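Local coordinates for core protein VP4 (Bluetongue virus, PDB 2JHP) that caps the viral messenger RNA as a multifunctional enzyme of the inner capsid, binding guanine and S-adenosyl-L-homocysteine at separate sites, at residues 190-196 with 258-264; 187-191 with 214-220; 219-225 with 234-240. All coordinates share one frame; numbering follows the deposited sequence.

Contact 1: 190-196 with 258-264; sequences AEEVHYI and VERLFIW. With SAH (S-adenosyl-L-homocysteine), chain C.
Strands 192-196 and 260-264 run parallel, pairing Glu-192 with Arg-260 at one end and Ile-196 with Trp-264 at the other, with axes 4.8 Å apart and inclined by 16°. Leu-261 N, His-194 N and Ile-263 N donate in turn to Glu-192 O, Leu-261 O and His-194 O, and the series ends with Ile-196 N on Ile-263 O at 2.8 Å. Ahead of the strands, Glu-191 N donates to Glu-259 O, while Glu-191 OE2 accepts from Glu-259 N (2.8 Å) and also from His-347.

On one face the extended side chain of Glu-192 lies alongside that of Arg-260. Glu-192 OE1 receives His-194 NE2 on its anti side at 2.6 Å and stands at the guanidinium edge, a long salt bridge of 3.6 Å from Arg-260 NE. The guanidinium also hydrogen-bonds Ala-299 O, its strongest partner, and Asn-253 O. Farther along, Ile-196 CG1 rests 3.9 Å from Trp-264 CE3. On the other face, Val-193 CG1 packs 3.6 Å from Ile-263 CD1, and Ile-263 CG2 touches CD1 and CE1 of Tyr-195, whose hydroxyl takes a weak bond from the amino N of S-adenosyl-L-homocysteine.

With His-194 ND1 bonded to Tyr-223 OH, both ring nitrogens are engaged and the imidazole is fixed in rotation; the neighbouring histidine and arginine would probably keep the buried Glu-192 carboxylate ionised.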
# COMPACT_ATOMS: atom_id res chain seq x y z
N ALA A 190 -18.37 7.13 9.76
CA ALA A 190 -19.50 7.86 10.35
C ALA A 190 -19.42 9.35 10.01
O ALA A 190 -18.38 9.98 10.22
CB ALA A 190 -19.54 7.66 11.85
N GLU A 191 -20.53 9.91 9.50
CA GLU A 191 -20.65 11.35 9.27
C GLU A 191 -21.08 12.08 10.53
O GLU A 191 -20.87 13.29 10.65
CB GLU A 191 -21.68 11.65 8.19
CG GLU A 191 -21.42 10.98 6.86
CD GLU A 191 -22.70 10.79 6.07
OE1 GLU A 191 -23.10 11.73 5.35
OE2 GLU A 191 -23.30 9.70 6.19
N GLU A 192 -21.70 11.36 11.45
CA GLU A 192 -22.28 11.98 12.63
C GLU A 192 -22.09 11.07 13.83
O GLU A 192 -22.46 9.90 13.80
CB GLU A 192 -23.76 12.26 12.39
CG GLU A 192 -24.51 12.98 13.49
CD GLU A 192 -26.00 13.10 13.18
OE1 GLU A 192 -26.82 12.60 13.98
OE2 GLU A 192 -26.34 13.68 12.13
N VAL A 193 -21.50 11.63 14.89
CA VAL A 193 -21.26 10.90 16.12
C VAL A 193 -21.98 11.54 17.29
O VAL A 193 -21.82 12.73 17.56
CB VAL A 193 -19.75 10.82 16.47
CG1 VAL A 193 -19.55 10.23 17.88
CG2 VAL A 193 -19.00 10.00 15.43
N HIS A 194 -22.75 10.73 17.99
CA HIS A 194 -23.35 11.10 19.25
C HIS A 194 -22.50 10.50 20.38
O HIS A 194 -22.43 9.27 20.53
CB HIS A 194 -24.80 10.62 19.31
CG HIS A 194 -25.69 11.29 18.31
ND1 HIS A 194 -26.59 12.27 18.65
CD2 HIS A 194 -25.79 11.14 16.97
CE1 HIS A 194 -27.22 12.69 17.57
NE2 HIS A 194 -26.75 12.01 16.53
N TYR A 195 -21.85 11.37 21.15
CA TYR A 195 -20.87 10.97 22.15
C TYR A 195 -21.40 11.31 23.54
O TYR A 195 -21.31 12.45 23.99
CB TYR A 195 -19.53 11.68 21.88
CG TYR A 195 -18.31 11.21 22.66
CD1 TYR A 195 -18.41 10.30 23.71
CD2 TYR A 195 -17.05 11.72 22.36
CE1 TYR A 195 -17.28 9.88 24.42
CE2 TYR A 195 -15.91 11.32 23.06
CZ TYR A 195 -16.04 10.40 24.09
OH TYR A 195 -14.92 10.00 24.78
N ILE A 196 -21.95 10.30 24.20
CA ILE A 196 -22.54 10.43 25.53
C ILE A 196 -21.47 10.14 26.57
O ILE A 196 -20.81 9.10 26.51
CB ILE A 196 -23.72 9.41 25.78
CG1 ILE A 196 -24.42 8.96 24.47
CG2 ILE A 196 -24.66 9.94 26.85
CD1 ILE A 196 -25.36 9.96 23.85
N VAL A 258 -27.73 9.48 6.59
CA VAL A 258 -26.42 9.58 7.21
C VAL A 258 -25.99 8.28 7.91
O VAL A 258 -26.83 7.50 8.37
CB VAL A 258 -26.33 10.75 8.24
CG1 VAL A 258 -26.09 12.09 7.54
CG2 VAL A 258 -27.57 10.80 9.14
N GLU A 259 -24.69 8.04 7.96
CA GLU A 259 -24.17 7.00 8.83
C GLU A 259 -23.88 7.66 10.16
O GLU A 259 -23.08 8.60 10.24
CB GLU A 259 -22.91 6.35 8.27
CG GLU A 259 -22.37 5.28 9.20
CD GLU A 259 -21.17 4.53 8.67
OE1 GLU A 259 -20.88 4.60 7.45
OE2 GLU A 259 -20.52 3.84 9.49
N ARG A 260 -24.56 7.17 11.19
CA ARG A 260 -24.38 7.65 12.56
C ARG A 260 -23.69 6.59 13.40
O ARG A 260 -23.96 5.39 13.24
CB ARG A 260 -25.71 8.02 13.18
CG ARG A 260 -26.48 9.12 12.48
CD ARG A 260 -27.83 9.36 13.16
NE ARG A 260 -28.77 10.08 12.30
CZ ARG A 260 -29.78 9.50 11.65
NH1 ARG A 260 -29.97 8.19 11.73
NH2 ARG A 260 -30.58 10.24 10.88
N LEU A 261 -22.80 7.03 14.29
CA LEU A 261 -22.16 6.15 15.28
C LEU A 261 -22.47 6.62 16.70
O LEU A 261 -22.40 7.81 17.00
CB LEU A 261 -20.65 6.09 15.06
CG LEU A 261 -19.68 5.75 16.20
CD1 LEU A 261 -19.79 4.30 16.63
CD2 LEU A 261 -18.29 6.06 15.70
N PHE A 262 -22.80 5.66 17.55
CA PHE A 262 -23.19 5.90 18.93
C PHE A 262 -22.03 5.52 19.86
O PHE A 262 -21.59 4.37 19.88
CB PHE A 262 -24.44 5.07 19.24
CG PHE A 262 -25.00 5.26 20.63
CD1 PHE A 262 -25.93 6.27 20.88
CD2 PHE A 262 -24.64 4.41 21.67
CE1 PHE A 262 -26.47 6.44 22.16
CE2 PHE A 262 -25.18 4.57 22.95
CZ PHE A 262 -26.09 5.59 23.20
N ILE A 263 -21.53 6.51 20.61
CA ILE A 263 -20.41 6.31 21.54
C ILE A 263 -20.85 6.60 22.99
O ILE A 263 -21.29 7.71 23.29
CB ILE A 263 -19.19 7.20 21.17
CG1 ILE A 263 -18.71 6.90 19.75
CG2 ILE A 263 -18.06 6.99 22.18
CD1 ILE A 263 -17.44 7.64 19.34
N TRP A 264 -20.72 5.58 23.85
CA TRP A 264 -21.18 5.64 25.26
C TRP A 264 -20.03 5.40 26.22
O TRP A 264 -19.44 4.31 26.25
CB TRP A 264 -22.30 4.61 25.51
CG TRP A 264 -22.86 4.55 26.92
CD1 TRP A 264 -22.34 3.88 27.99
CD2 TRP A 264 -24.09 5.13 27.38
NE1 TRP A 264 -23.16 4.01 29.10
CE2 TRP A 264 -24.25 4.77 28.75
CE3 TRP A 264 -25.08 5.91 26.77
CZ2 TRP A 264 -25.33 5.19 29.51
CZ3 TRP A 264 -26.17 6.32 27.53
CH2 TRP A 264 -26.28 5.96 28.88
N SAH C . -15.20 10.55 27.84
CA SAH C . -14.52 11.24 28.98
CB SAH C . -14.36 10.34 30.20
CG SAH C . -15.68 9.88 30.80
SD SAH C . -15.97 10.64 32.41
C SAH C . -13.17 11.79 28.53
O SAH C . -12.56 11.30 27.58
OXT SAH C . -12.66 12.76 29.10
C5' SAH C . -17.68 10.05 32.53
C4' SAH C . -18.62 11.23 32.36
O4' SAH C . -19.94 10.78 32.17
C3' SAH C . -18.66 12.14 33.58
O3' SAH C . -17.97 13.31 33.25
C2' SAH C . -20.14 12.41 33.82
O2' SAH C . -20.41 13.79 33.85
C1' SAH C . -20.80 11.81 32.60
N9 SAH C . -22.15 11.25 32.78
C8 SAH C . -22.65 10.55 33.84
N7 SAH C . -23.92 10.20 33.55
C5 SAH C . -24.23 10.66 32.32
C6 SAH C . -25.38 10.58 31.54
N6 SAH C . -26.46 9.95 32.00
N1 SAH C . -25.40 11.17 30.29
C2 SAH C . -24.28 11.82 29.82
N3 SAH C . -23.14 11.89 30.60
C4 SAH C . -23.12 11.32 31.83

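Contact 2: 187-191 with 214-220; sequences VYSAE and RFRRVLW
Trp-220, its CG beside the backbone N (chi1 -62°), swings its indole back so that CH2 comes 3.9 Å from Val-187 CG2. Val-218 is turned with CG1 anti to its backbone N (chi1 160°), which lays CG1 over one face of that indole, toward its rim, and directs CG2 against Ala-190 O at 3.1 Å, a tight approach. Phe-215 O is gripped by two donors arriving from opposite faces of its carbonyl plane, Val-218 N and, at 3.2 Å, Trp-220 NE1; the second bond fixes the rotation of the indole.

The segments lead into the two parallel strands of a beta-alpha-beta crossover: loop 187-191 enters strand 192-196, and after helices 202-210 and 212-216 the chain enters strand 219-223. The backbone tie between them is Leu-219 N to Glu-191 O, short at 2.8 Å and almost straight at the hydrogen, although the donor is tilted out of the carbonyl plane.

Nearer the surface, Arg-214 passes its CD 3.9 Å from Val-187 O, and the bend at chi3 beyond it sets NH2 at the ring edge of Tyr-188, 4.1 Å from CD1. Arg-214 NH1 hydrogen-bonds O6 of a bound guanine, and Asn-141, another residue of that pocket, touches the same arginine.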
# COMPACT_ATOMS: atom_id res chain seq x y z
N VAL A 187 -13.61 5.73 14.72
CA VAL A 187 -13.99 6.79 13.77
C VAL A 187 -13.37 6.52 12.39
O VAL A 187 -12.15 6.54 12.24
CB VAL A 187 -13.58 8.20 14.25
CG1 VAL A 187 -13.96 9.28 13.22
CG2 VAL A 187 -14.19 8.53 15.62
N TYR A 188 -14.22 6.24 11.41
CA TYR A 188 -13.77 6.07 10.01
C TYR A 188 -14.78 6.53 8.94
O TYR A 188 -14.45 7.33 8.09
CB TYR A 188 -13.30 4.64 9.73
CG TYR A 188 -13.05 4.39 8.26
CD1 TYR A 188 -11.97 5.02 7.59
CD2 TYR A 188 -13.88 3.56 7.51
CE1 TYR A 188 -11.73 4.81 6.25
CE2 TYR A 188 -13.64 3.35 6.15
CZ TYR A 188 -12.56 3.99 5.54
OH TYR A 188 -12.30 3.79 4.20
N SER A 189 -16.00 5.98 8.98
CA SER A 189 -17.01 6.23 7.95
C SER A 189 -18.24 6.98 8.45
O SER A 189 -19.06 7.41 7.64
CB SER A 189 -17.44 4.93 7.23
OG SER A 189 -18.21 4.08 8.07
N ALA A 190 -18.37 7.13 9.76
CA ALA A 190 -19.50 7.86 10.35
C ALA A 190 -19.42 9.35 10.01
O ALA A 190 -18.38 9.98 10.22
CB ALA A 190 -19.54 7.66 11.85
N GLU A 191 -20.53 9.91 9.50
CA GLU A 191 -20.65 11.35 9.27
C GLU A 191 -21.08 12.08 10.53
O GLU A 191 -20.87 13.29 10.65
CB GLU A 191 -21.68 11.65 8.19
CG GLU A 191 -21.42 10.98 6.86
CD GLU A 191 -22.70 10.79 6.07
OE1 GLU A 191 -23.10 11.73 5.35
OE2 GLU A 191 -23.30 9.70 6.19
N ARG A 214 -10.41 13.51 9.68
CA ARG A 214 -11.60 12.79 10.09
C ARG A 214 -12.37 13.46 11.21
O ARG A 214 -13.57 13.22 11.36
CB ARG A 214 -11.33 11.32 10.40
CG ARG A 214 -10.06 11.01 11.10
CD ARG A 214 -9.87 9.50 11.15
NE ARG A 214 -9.69 8.89 9.83
CZ ARG A 214 -8.84 7.90 9.56
NH1 ARG A 214 -8.07 7.40 10.52
NH2 ARG A 214 -8.74 7.42 8.32
N PHE A 215 -11.70 14.31 11.98
CA PHE A 215 -12.41 15.17 12.91
C PHE A 215 -13.35 16.12 12.16
O PHE A 215 -14.56 16.11 12.39
CB PHE A 215 -11.48 15.95 13.83
CG PHE A 215 -12.21 16.88 14.77
CD1 PHE A 215 -12.83 16.38 15.91
CD2 PHE A 215 -12.30 18.24 14.48
CE1 PHE A 215 -13.52 17.23 16.78
CE2 PHE A 215 -12.99 19.11 15.34
CZ PHE A 215 -13.60 18.60 16.50
N ARG A 216 -12.78 16.91 11.25
CA ARG A 216 -13.55 17.89 10.47
C ARG A 216 -14.72 17.30 9.68
O ARG A 216 -15.78 17.93 9.58
CB ARG A 216 -12.65 18.72 9.55
CG ARG A 216 -12.27 20.06 10.15
CD ARG A 216 -11.82 21.07 9.09
NE ARG A 216 -10.39 21.03 8.73
CZ ARG A 216 -9.39 20.54 9.48
NH1 ARG A 216 -9.62 20.04 10.70
NH2 ARG A 216 -8.15 20.57 9.01
N ARG A 217 -14.55 16.09 9.14
CA ARG A 217 -15.60 15.44 8.34
C ARG A 217 -16.75 14.86 9.18
O ARG A 217 -17.71 14.29 8.64
CB ARG A 217 -15.00 14.35 7.45
CG ARG A 217 -13.93 14.80 6.46
CD ARG A 217 -13.60 13.69 5.44
NE ARG A 217 -13.56 12.35 6.05
CZ ARG A 217 -12.49 11.79 6.61
NH1 ARG A 217 -11.32 12.43 6.66
NH2 ARG A 217 -12.59 10.56 7.12
N VAL A 218 -16.68 15.01 10.50
CA VAL A 218 -17.68 14.42 11.38
C VAL A 218 -18.48 15.48 12.12
O VAL A 218 -17.93 16.49 12.56
CB VAL A 218 -17.02 13.42 12.35
CG1 VAL A 218 -17.90 13.15 13.57
CG2 VAL A 218 -16.68 12.13 11.61
N LEU A 219 -19.79 15.27 12.23
CA LEU A 219 -20.61 16.10 13.09
C LEU A 219 -20.74 15.47 14.48
O LEU A 219 -21.26 14.37 14.64
CB LEU A 219 -21.98 16.39 12.46
CG LEU A 219 -22.91 17.28 13.30
CD1 LEU A 219 -22.25 18.62 13.61
CD2 LEU A 219 -24.28 17.48 12.62
N TRP A 220 -20.26 16.20 15.48
CA TRP A 220 -20.12 15.69 16.84
C TRP A 220 -21.20 16.22 17.78
O TRP A 220 -21.17 17.39 18.16
CB TRP A 220 -18.76 16.12 17.39
CG TRP A 220 -17.60 15.57 16.64
CD1 TRP A 220 -16.92 16.18 15.62
CD2 TRP A 220 -16.97 14.31 16.86
NE1 TRP A 220 -15.90 15.36 15.18
CE2 TRP A 220 -15.91 14.21 15.93
CE3 TRP A 220 -17.21 13.25 17.74
CZ2 TRP A 220 -15.09 13.09 15.86
CZ3 TRP A 220 -16.37 12.13 17.67
CH2 TRP A 220 -15.32 12.06 16.73

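Contact 3: 219-225 with 234-240; sequences LWHVYDP and NVIVHNI. With SAH (S-adenosyl-L-homocysteine), chain C.
Asp-224, tied through its backbone N to His-238 O, offers OD1 to two donors: the ribose O2' of S-adenosyl-L-homocysteine, 2.7 Å from Asp-224 OD1, and Ile-226 N. Its other oxygen, OD2, accepts the ribose O3' at 3.1 Å and also Gly-199 N, so both diol hydroxyls are held and the carboxylate is fixed by backbone amides. The carboxylate reaches the sugar with CG anti to the backbone N (chi1 -160°), while the backbone O receives Asn-239 ND2 at 3.2 Å, nearly in line and in the amide plane. Beside it, Pro-225 CD packs on Ile-240 O at 3.4 Å and approaches the adenine.

Upstream, strands 219-223 and 235-238 are parallel and bonded in alternation, from Trp-220 N on Asn-234 O to His-238 N on Val-222 O. The amide of Asn-234 turns to Val-218 O. One face carries three aromatic rings. Tyr-223 and His-238 form an offset stack, centroids 4.6 Å apart and planes at 24°, with His-238 CD2 over the phenol. His-238 NE2 meets His-221 ND1 at 3.0 Å in a hydrogen bond, either nitrogen being a possible donor; these two rings lie rim to rim, with neither over the other. Ile-236 CG2 flanks His-221, 3.5 Å from ND1, and His-251 stacks on His-238. On the opposite face, Val-222 CG2 reaches both valines of the adjacent strand, touching CG1 of Val-235 and, at 3.6 Å, CG2 of Val-237.

An acidic residue just after the second strand of a Rossmann-like sheet, clasping the ribose diol of the cofactor, is a hallmark of class I S-adenosylmethionine-dependent methyltransferases, and the strand order 3-2-1-4-5-7-6 is theirs too.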
# COMPACT_ATOMS: atom_id res chain seq x y z
N LEU A 219 -19.79 15.27 12.23
CA LEU A 219 -20.61 16.10 13.09
C LEU A 219 -20.74 15.47 14.48
O LEU A 219 -21.26 14.37 14.64
CB LEU A 219 -21.98 16.39 12.46
CG LEU A 219 -22.91 17.28 13.30
CD1 LEU A 219 -22.25 18.62 13.61
CD2 LEU A 219 -24.28 17.48 12.62
N TRP A 220 -20.26 16.20 15.48
CA TRP A 220 -20.12 15.69 16.84
C TRP A 220 -21.20 16.22 17.78
O TRP A 220 -21.17 17.39 18.16
CB TRP A 220 -18.76 16.12 17.39
CG TRP A 220 -17.60 15.57 16.64
CD1 TRP A 220 -16.92 16.18 15.62
CD2 TRP A 220 -16.97 14.31 16.86
NE1 TRP A 220 -15.90 15.36 15.18
CE2 TRP A 220 -15.91 14.21 15.93
CE3 TRP A 220 -17.21 13.25 17.74
CZ2 TRP A 220 -15.09 13.09 15.86
CZ3 TRP A 220 -16.37 12.13 17.67
CH2 TRP A 220 -15.32 12.06 16.73
N HIS A 221 -22.15 15.38 18.14
CA HIS A 221 -23.11 15.72 19.19
C HIS A 221 -22.58 15.16 20.49
O HIS A 221 -22.51 13.94 20.67
CB HIS A 221 -24.49 15.13 18.89
CG HIS A 221 -25.28 15.91 17.89
ND1 HIS A 221 -25.87 17.12 18.20
CD2 HIS A 221 -25.60 15.65 16.60
CE1 HIS A 221 -26.52 17.57 17.13
NE2 HIS A 221 -26.36 16.70 16.15
N VAL A 222 -22.17 16.03 21.40
CA VAL A 222 -21.51 15.60 22.63
C VAL A 222 -22.36 15.90 23.86
O VAL A 222 -22.83 17.02 24.04
CB VAL A 222 -20.07 16.19 22.77
CG1 VAL A 222 -19.19 15.77 21.59
CG2 VAL A 222 -20.10 17.70 22.89
N TYR A 223 -22.57 14.88 24.70
CA TYR A 223 -23.51 14.96 25.81
C TYR A 223 -22.81 14.76 27.15
O TYR A 223 -22.16 13.74 27.37
CB TYR A 223 -24.61 13.91 25.68
CG TYR A 223 -25.34 13.84 24.36
CD1 TYR A 223 -24.75 13.26 23.24
CD2 TYR A 223 -26.65 14.31 24.25
CE1 TYR A 223 -25.43 13.17 22.03
CE2 TYR A 223 -27.35 14.23 23.04
CZ TYR A 223 -26.73 13.65 21.94
OH TYR A 223 -27.41 13.57 20.75
N ASP A 224 -22.96 15.74 28.05
CA ASP A 224 -22.45 15.66 29.42
C ASP A 224 -22.83 16.90 30.21
O ASP A 224 -22.52 18.02 29.79
CB ASP A 224 -20.93 15.47 29.46
CG ASP A 224 -20.44 14.92 30.77
OD1 ASP A 224 -20.71 15.52 31.83
OD2 ASP A 224 -19.77 13.87 30.74
N PRO A 225 -23.48 16.72 31.36
CA PRO A 225 -23.74 17.81 32.33
C PRO A 225 -22.56 18.76 32.62
O PRO A 225 -22.78 19.96 32.83
CB PRO A 225 -24.12 17.05 33.61
CG PRO A 225 -24.81 15.85 33.10
CD PRO A 225 -24.07 15.44 31.81
N ASN A 234 -18.57 22.18 14.15
CA ASN A 234 -19.08 20.81 14.03
C ASN A 234 -19.18 20.06 15.38
O ASN A 234 -19.45 18.85 15.40
CB ASN A 234 -18.28 20.00 13.00
CG ASN A 234 -16.82 19.80 13.41
OD1 ASN A 234 -16.23 20.66 14.07
ND2 ASN A 234 -16.25 18.68 13.02
N VAL A 235 -18.97 20.78 16.48
CA VAL A 235 -19.23 20.22 17.82
C VAL A 235 -20.42 20.89 18.47
O VAL A 235 -20.36 22.05 18.89
CB VAL A 235 -18.00 20.26 18.77
CG1 VAL A 235 -18.33 19.56 20.07
CG2 VAL A 235 -16.78 19.59 18.12
N ILE A 236 -21.51 20.14 18.53
CA ILE A 236 -22.75 20.58 19.15
C ILE A 236 -22.81 20.00 20.56
O ILE A 236 -22.84 18.77 20.75
CB ILE A 236 -23.96 20.21 18.26
CG1 ILE A 236 -23.92 21.02 16.97
CG2 ILE A 236 -25.27 20.47 18.99
CD1 ILE A 236 -24.76 20.45 15.85
N VAL A 237 -22.81 20.89 21.55
CA VAL A 237 -22.60 20.52 22.94
C VAL A 237 -23.90 20.46 23.73
O VAL A 237 -24.69 21.41 23.72
CB VAL A 237 -21.56 21.47 23.61
CG1 VAL A 237 -21.41 21.20 25.11
CG2 VAL A 237 -20.22 21.34 22.90
N HIS A 238 -24.12 19.34 24.40
CA HIS A 238 -25.31 19.13 25.21
C HIS A 238 -24.91 18.88 26.66
O HIS A 238 -24.13 17.96 26.95
CB HIS A 238 -26.14 17.96 24.68
CG HIS A 238 -26.43 18.05 23.21
ND1 HIS A 238 -27.39 18.90 22.70
CD2 HIS A 238 -25.90 17.40 22.15
CE1 HIS A 238 -27.43 18.77 21.38
NE2 HIS A 238 -26.53 17.87 21.03
N ASN A 239 -25.44 19.70 27.56
CA ASN A 239 -25.21 19.54 29.00
C ASN A 239 -26.35 18.75 29.64
O ASN A 239 -26.75 19.01 30.77
CB ASN A 239 -25.01 20.89 29.67
CG ASN A 239 -23.89 21.69 29.03
OD1 ASN A 239 -24.04 22.89 28.78
ND2 ASN A 239 -22.77 21.03 28.77
N ILE A 240 -26.84 17.78 28.88
CA ILE A 240 -27.98 16.97 29.24
C ILE A 240 -27.48 15.65 29.82
O ILE A 240 -26.46 15.11 29.37
CB ILE A 240 -28.89 16.75 27.99
CG1 ILE A 240 -29.86 17.93 27.82
CG2 ILE A 240 -29.66 15.44 28.03
CD1 ILE A 240 -29.32 19.08 26.95
N SAH C . -15.20 10.55 27.84
CA SAH C . -14.52 11.24 28.98
CB SAH C . -14.36 10.34 30.20
CG SAH C . -15.68 9.88 30.80
SD SAH C . -15.97 10.64 32.41
C SAH C . -13.17 11.79 28.53
O SAH C . -12.56 11.30 27.58
OXT SAH C . -12.66 12.76 29.10
C5' SAH C . -17.68 10.05 32.53
C4' SAH C . -18.62 11.23 32.36
O4' SAH C . -19.94 10.78 32.17
C3' SAH C . -18.66 12.14 33.58
O3' SAH C . -17.97 13.31 33.25
C2' SAH C . -20.14 12.41 33.82
O2' SAH C . -20.41 13.79 33.85
C1' SAH C . -20.80 11.81 32.60
N9 SAH C . -22.15 11.25 32.78
C8 SAH C . -22.65 10.55 33.84
N7 SAH C . -23.92 10.20 33.55
C5 SAH C . -24.23 10.66 32.32
C6 SAH C . -25.38 10.58 31.54
N6 SAH C . -26.46 9.95 32.00
N1 SAH C . -25.40 11.17 30.29
C2 SAH C . -24.28 11.82 29.82
N3 SAH C . -23.14 11.89 30.60
C4 SAH C . -23.12 11.32 31.83

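Overall arrangement
All three contacts belong to one seven-stranded sheet. Contact 1 joins the middle strand, 260-264, to its neighbour 192-196 and is buried; contact 3 adds an edge strand, 235-238, and is partly exposed; contact 2 ties the loop before strand 192-196 to the start of 219-223. Strand 219-223 is shared by contacts 2 and 3, and Tyr-195 N to His-221 O links contact 1 to contact 3 laterally. The imidazoles of His-194, His-221 and His-238 and the Tyr-223 phenol form one continuous polar-aromatic patch on a single face. Contacts 1 and 3 meet S-adenosyl-L-homocysteine at the carboxyl ends of their strands, whereas contact 2, at the other end of the sheet, faces guanine through an arginine.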